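Local coordinates for protein glutamate--tRNA ligase (Methanothermobacter thermautotrophicus, PDB 3AII) that probably attaches glutamate to tRNA in two steps, activating the amino acid with ATP to form Glu-AMP and then passing it to the acceptor end, at residues A[393-396]-A[397-400]. Sequence-based numbering, arbitrary orientation.
Sequences NRSI and LEEE
Asn393 and Arg394 meet Leu397 and Glu398 in a local, one-turn contact at the C-terminal end of helix 386-397, where the chain runs on into strand 402-408 and the beta-rich anticodon-binding region of this class I synthetase. Two successive i+4 backbone bonds close the last turn: Leu397 N to Asn393 O at 2.8 Å, nearly straight at 172°, and Glu398 N to Arg394 O. Beyond them, Glu399 N makes a weak bond to Ile396 O, three residues back.

On the buried side, Leu397 CD1 lies 3.4 Å from Asn393 ND2, its branched hydrocarbon packing beside the amide and against Phe536 and His552. A small amide suits this interior place because both its ends are used: OD1 accepts from Arg364 N, and ND2 donates to Gly362 O and His552 NE2.

Glu398 and Glu400 are exposed, and polar partners reach their carboxylates. With chi1 at 73°, Glu398 turns CG back against the preceding turn, 3.2 Å from Arg394 O; one water lies between Glu398 OE2 and Ser395 O, and another between OE2 and Ser395 OG. Its OE1 stays 5.7 Å from Arg394 NE, which instead donates to Lys553 O. Glu400 lies alongside Ile396 and forms a salt bridge with Arg364 through OE2, while one water donates both to its OE1, at 3.0 Å, and to Ile396 O, at 2.8 Å.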
loop_
_atom_site.group_PDB
_atom_site.type_symbol
_atom_site.label_atom_id
_atom_site.label_comp_id
_atom_site.label_asym_id
_atom_site.label_seq_id
_atom_site.Cartn_x
_atom_site.Cartn_y
_atom_site.Cartn_z
ATOM N N ASN A 393 -13.549 1.890 -6.174
ATOM C CA ASN A 393 -14.014 2.336 -4.868
ATOM C C ASN A 393 -15.332 3.091 -4.969
ATOM O O ASN A 393 -16.235 2.921 -4.140
ATOM C CB ASN A 393 -12.970 3.228 -4.200
ATOM C CG ASN A 393 -13.109 3.230 -2.703
ATOM O OD1 ASN A 393 -13.072 2.167 -2.075
ATOM N ND2 ASN A 393 -13.290 4.413 -2.115
ATOM N N ARG A 394 -15.434 3.936 -5.989
ATOM C CA ARG A 394 -16.648 4.716 -6.220
ATOM C C ARG A 394 -17.859 3.796 -6.419
ATOM O O ARG A 394 -18.929 4.042 -5.869
ATOM C CB ARG A 394 -16.454 5.633 -7.426
ATOM C CG ARG A 394 -17.657 6.513 -7.750
ATOM C CD ARG A 394 -17.349 7.436 -8.938
ATOM N NE ARG A 394 -16.170 8.261 -8.681
ATOM C CZ ARG A 394 -14.997 8.126 -9.299
ATOM N NH1 ARG A 394 -13.985 8.926 -8.974
ATOM N NH2 ARG A 394 -14.834 7.208 -10.247
ATOM N N SER A 395 -17.674 2.714 -7.171
ATOM C CA SER A 395 -18.748 1.751 -7.381
ATOM C C SER A 395 -19.265 1.181 -6.071
ATOM O O SER A 395 -20.458 0.915 -5.934
ATOM C CB SER A 395 -18.310 0.644 -8.337
ATOM O OG SER A 395 -18.063 1.210 -9.612
ATOM N N ILE A 396 -18.373 1.018 -5.102
ATOM C CA ILE A 396 -18.780 0.559 -3.782
ATOM C C ILE A 396 -19.446 1.676 -2.976
ATOM O O ILE A 396 -20.551 1.513 -2.468
ATOM C CB ILE A 396 -17.591 0.009 -2.984
ATOM C CG1 ILE A 396 -16.988 -1.201 -3.702
ATOM C CG2 ILE A 396 -18.035 -0.368 -1.565
ATOM C CD1 ILE A 396 -15.679 -1.665 -3.097
ATOM N N LEU A 397 -18.770 2.811 -2.854
ATOM C CA LEU A 397 -19.268 3.885 -2.010
ATOM C C LEU A 397 -20.576 4.489 -2.526
ATOM O O LEU A 397 -21.427 4.906 -1.739
ATOM C CB LEU A 397 -18.215 4.984 -1.851
ATOM C CG LEU A 397 -16.946 4.602 -1.105
ATOM C CD1 LEU A 397 -16.071 5.845 -0.887
ATOM C CD2 LEU A 397 -17.323 3.951 0.215
ATOM N N GLU A 398 -20.749 4.557 -3.841
ATOM C CA GLU A 398 -21.907 5.282 -4.355
ATOM C C GLU A 398 -23.206 4.564 -4.018
ATOM O O GLU A 398 -24.279 5.148 -4.126
ATOM C CB GLU A 398 -21.799 5.559 -5.860
ATOM C CG GLU A 398 -22.005 4.351 -6.730
ATOM C CD GLU A 398 -21.662 4.629 -8.180
ATOM O OE1 GLU A 398 -21.305 5.788 -8.499
ATOM O OE2 GLU A 398 -21.748 3.686 -8.996
ATOM N N GLU A 399 -23.109 3.313 -3.584
ATOM C CA GLU A 399 -24.313 2.547 -3.282
ATOM C C GLU A 399 -24.734 2.639 -1.824
ATOM O O GLU A 399 -25.818 2.185 -1.463
ATOM C CB GLU A 399 -24.144 1.080 -3.683
ATOM C CG GLU A 399 -24.083 0.860 -5.189
ATOM C CD GLU A 399 -25.264 1.477 -5.926
ATOM O OE1 GLU A 399 -25.121 1.779 -7.131
ATOM O OE2 GLU A 399 -26.333 1.667 -5.303
ATOM N N GLU A 400 -23.891 3.220 -0.978
ATOM C CA GLU A 400 -24.202 3.216 0.444
ATOM C C GLU A 400 -23.808 4.467 1.218
ATOM O O GLU A 400 -24.323 4.696 2.310
ATOM C CB GLU A 400 -23.587 1.992 1.120
ATOM C CG GLU A 400 -22.067 1.973 1.101
ATOM C CD GLU A 400 -21.498 0.761 1.819
ATOM O OE1 GLU A 400 -21.128 -0.220 1.137
ATOM O OE2 GLU A 400 -21.421 0.789 3.065
HETATM O O HOH W 1 -22.327 0.917 -8.058
HETATM O O HOH W 2 -20.575 1.431 -10.836
HETATM O O HOH W 3 -21.547 -1.053 -1.747
#